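Local structure of cellobiose 2-epimerase (Caldibacillus thermoamylovorans, 5ZHB) at residues Ser225-Val230 against Glu281-Leu286. The protein catalyses the epimerisation at C2 of the reducing-end glucose of cellobiose, interconverting it with the corresponding glucosyl-mannose disaccharide. Sequence-based numbering, arbitrary orientation.
Sequences SKFLQV and EKKGVL
K283 crosses the F227 ring obliquely at its CE2-CZ corner: K283 CD sits 3.6 Å from F227 CZ and equally near CE2, while K283 CB comes within 3.9 Å of CZ. The meeting is a van der Waals one between the lysine's CB and CD and these two ring carbons. With CG set anti to the carbonyl carbon (chi1 -67°) and every later bond extended, K283 spans the distance to the loop, where F227 CA is 9.7 Å from K283 CA. With F227 cut back to an alanine, the lysine methylenes would probably lose their hydrophobic backing and a gap would open beside Y245 and I280, which also touch the ring.

The polar end goes further. K283 NZ gives a weak hydrogen bond to the carbonyl S225 O, at 3.2 Å, and its stronger partner is N279 on the preceding helical turn.

Within the loop, F227 N donates to S225 OG at 3.1 Å, with an N-H...OG angle of 166°, and that hydroxyl lies at the ring edge, in its plane. This closes an ST turn between helix 203-220 and strand 231-232, and the contact joins it to helix 267-283 in the helical (alpha/alpha) barrel of the N-acylglucosamine 2-epimerase family.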
ATOM      1  N   SER A 225      -5.833 -15.732 -18.151  1.00 36.70           N
ATOM      2  CA  SER A 225      -5.450 -14.381 -18.552  1.00 35.73           C
ATOM      3  C   SER A 225      -4.175 -13.917 -17.842  1.00 35.32           C
ATOM      4  O   SER A 225      -3.524 -12.975 -18.311  1.00 37.50           O
ATOM      5  CB  SER A 225      -6.564 -13.410 -18.278  1.00 36.70           C
ATOM      6  OG  SER A 225      -6.642 -13.194 -16.878  1.00 33.75           O
ATOM      7  N   LYS A 226      -3.905 -14.521 -16.670  1.00 31.25           N
ATOM      8  CA  LYS A 226      -2.800 -14.185 -15.775  1.00 30.99           C
ATOM      9  C   LYS A 226      -3.045 -12.861 -15.044  1.00 29.21           C
ATOM     10  O   LYS A 226      -2.166 -12.433 -14.313  1.00 29.27           O
ATOM     11  CB  LYS A 226      -1.442 -14.158 -16.476  1.00 34.09           C
ATOM     12  CG  LYS A 226      -1.185 -15.444 -17.249  1.00 36.69           C
ATOM     13  CD  LYS A 226      -0.721 -16.576 -16.357  1.00 39.26           C
ATOM     14  CE  LYS A 226      -0.167 -17.729 -17.144  1.00 44.61           C
ATOM     15  NZ  LYS A 226      -1.218 -18.706 -17.404  1.00 44.84           N
ATOM     16  N   PHE A 227      -4.250 -12.295 -15.153  1.00 27.77           N
ATOM     17  CA  PHE A 227      -4.615 -11.130 -14.356  1.00 28.00           C
ATOM     18  C   PHE A 227      -5.204 -11.536 -13.007  1.00 31.48           C
ATOM     19  O   PHE A 227      -5.744 -12.638 -12.832  1.00 30.85           O
ATOM     20  CB  PHE A 227      -5.651 -10.253 -15.049  1.00 31.66           C
ATOM     21  CG  PHE A 227      -5.136  -9.402 -16.194  1.00 31.80           C
ATOM     22  CD1 PHE A 227      -4.446  -8.219 -15.938  1.00 32.73           C
ATOM     23  CD2 PHE A 227      -5.386  -9.753 -17.518  1.00 32.64           C
ATOM     24  CE1 PHE A 227      -3.999  -7.423 -16.981  1.00 33.32           C
ATOM     25  CE2 PHE A 227      -4.929  -8.962 -18.565  1.00 33.52           C
ATOM     26  CZ  PHE A 227      -4.246  -7.788 -18.290  1.00 38.70           C
ATOM     27  N   LEU A 228      -5.132 -10.588 -12.051  1.00 30.47           N
ATOM     28  CA  LEU A 228      -5.878 -10.706 -10.817  1.00 27.43           C
ATOM     29  C   LEU A 228      -7.284 -10.205 -11.081  1.00 23.31           C
ATOM     30  O   LEU A 228      -7.483  -9.251 -11.815  1.00 26.68           O
ATOM     31  CB  LEU A 228      -5.219  -9.902  -9.704  1.00 30.64           C
ATOM     32  CG  LEU A 228      -3.808 -10.330  -9.312  1.00 30.18           C
ATOM     33  CD1 LEU A 228      -3.460  -9.577  -8.063  1.00 31.43           C
ATOM     34  CD2 LEU A 228      -3.663 -11.825  -9.108  1.00 31.46           C
ATOM     35  N   GLN A 229      -8.262 -10.824 -10.445  1.00 24.57           N
ATOM     36  CA  GLN A 229      -9.607 -10.270 -10.425  1.00 25.65           C
ATOM     37  C   GLN A 229      -9.729  -9.402  -9.165  1.00 25.33           C
ATOM     38  O   GLN A 229      -8.966  -9.573  -8.224  1.00 25.96           O
ATOM     39  CB  GLN A 229     -10.614 -11.426 -10.521  1.00 27.82           C
ATOM     40  CG  GLN A 229     -10.380 -12.317 -11.745  1.00 30.70           C
ATOM     41  CD  GLN A 229     -11.045 -13.679 -11.633  1.00 37.17           C
ATOM     42  OE1 GLN A 229     -12.071 -13.925 -12.271  1.00 40.83           O
ATOM     43  NE2 GLN A 229     -10.497 -14.567 -10.810  1.00 35.69           N
ATOM     44  N   VAL A 230     -10.705  -8.503  -9.159  1.00 25.95           N
ATOM     45  CA  VAL A 230     -10.707  -7.374  -8.238  1.00 27.52           C
ATOM     46  C   VAL A 230     -11.841  -7.473  -7.218  1.00 24.94           C
ATOM     47  O   VAL A 230     -11.595  -7.265  -6.040  1.00 24.68           O
ATOM     48  CB  VAL A 230     -10.695  -6.050  -9.005  1.00 30.42           C
ATOM     49  CG1 VAL A 230     -10.636  -4.841  -8.063  1.00 30.57           C
ATOM     50  CG2 VAL A 230      -9.510  -6.019  -9.964  1.00 30.67           C
ATOM     51  N   GLU A 281       4.096  -6.514 -17.840  1.00 26.17           N
ATOM     52  CA  GLU A 281       5.097  -5.959 -18.753  1.00 27.14           C
ATOM     53  C   GLU A 281       4.495  -5.890 -20.161  1.00 30.08           C
ATOM     54  O   GLU A 281       4.672  -4.901 -20.871  1.00 29.06           O
ATOM     55  CB  GLU A 281       6.422  -6.710 -18.624  1.00 27.08           C
ATOM     56  CG  GLU A 281       7.612  -6.138 -19.404  1.00 30.25           C
ATOM     57  CD  GLU A 281       7.565  -6.229 -20.938  1.00 32.15           C
ATOM     58  OE1 GLU A 281       8.274  -5.496 -21.647  1.00 33.79           O
ATOM     59  OE2 GLU A 281       6.797  -7.043 -21.450  1.00 31.85           O
ATOM     60  N   LYS A 282       3.736  -6.928 -20.548  1.00 33.07           N
ATOM     61  CA  LYS A 282       3.205  -7.027 -21.898  1.00 33.77           C
ATOM     62  C   LYS A 282       1.906  -6.250 -22.053  1.00 35.05           C
ATOM     63  O   LYS A 282       1.626  -5.716 -23.122  1.00 39.51           O
ATOM     64  CB  LYS A 282       2.927  -8.491 -22.272  1.00 39.88           C
ATOM     65  CG  LYS A 282       2.372  -8.725 -23.682  1.00 47.46           C
ATOM     66  CD  LYS A 282       1.838 -10.138 -23.894  1.00 55.02           C
ATOM     67  CE  LYS A 282       2.838 -11.192 -23.538  1.00 62.08           C
ATOM     68  NZ  LYS A 282       2.350 -12.553 -23.778  1.00 69.15           N
ATOM     69  N   LYS A 283       1.066  -6.229 -21.015  1.00 31.54           N
ATOM     70  CA  LYS A 283      -0.282  -5.719 -21.195  1.00 31.97           C
ATOM     71  C   LYS A 283      -0.489  -4.331 -20.585  1.00 33.49           C
ATOM     72  O   LYS A 283      -1.371  -3.608 -21.044  1.00 32.59           O
ATOM     73  CB  LYS A 283      -1.243  -6.776 -20.646  1.00 38.00           C
ATOM     74  CG  LYS A 283      -1.242  -8.081 -21.477  1.00 37.31           C
ATOM     75  CD  LYS A 283      -2.270  -9.091 -20.999  1.00 39.81           C
ATOM     76  CE  LYS A 283      -2.249 -10.388 -21.763  1.00 43.23           C
ATOM     77  NZ  LYS A 283      -3.025 -11.370 -21.005  1.00 40.20           N
ATOM     78  N   GLY A 284       0.328  -3.944 -19.595  1.00 31.32           N
ATOM     79  CA  GLY A 284       0.124  -2.703 -18.857  1.00 30.16           C
ATOM     80  C   GLY A 284       1.009  -1.542 -19.324  1.00 29.25           C
ATOM     81  O   GLY A 284       0.636  -0.387 -19.149  1.00 28.70           O
ATOM     82  N   VAL A 285       2.192  -1.838 -19.871  1.00 29.61           N
ATOM     83  CA  VAL A 285       3.150  -0.816 -20.254  1.00 29.95           C
ATOM     84  C   VAL A 285       2.773  -0.185 -21.598  1.00 33.00           C
ATOM     85  O   VAL A 285       2.548  -0.876 -22.587  1.00 34.79           O
ATOM     86  CB  VAL A 285       4.546  -1.441 -20.291  1.00 28.90           C
ATOM     87  CG1 VAL A 285       5.586  -0.479 -20.836  1.00 30.03           C
ATOM     88  CG2 VAL A 285       4.938  -1.939 -18.908  1.00 29.27           C
ATOM     89  N   LEU A 286       2.733   1.145 -21.633  1.00 28.84           N
ATOM     90  CA  LEU A 286       2.373   1.895 -22.828  1.00 31.01           C
ATOM     91  C   LEU A 286       3.607   2.138 -23.691  1.00 29.17           C
ATOM     92  O   LEU A 286       4.721   1.849 -23.278  1.00 27.02           O
ATOM     93  CB  LEU A 286       1.751   3.195 -22.326  1.00 33.20           C
ATOM     94  CG  LEU A 286       0.491   3.001 -21.482  1.00 33.83           C
ATOM     95  CD1 LEU A 286      -0.118   4.285 -20.942  1.00 30.61           C
ATOM     96  CD2 LEU A 286      -0.523   2.222 -22.348  1.00 37.26           C
TER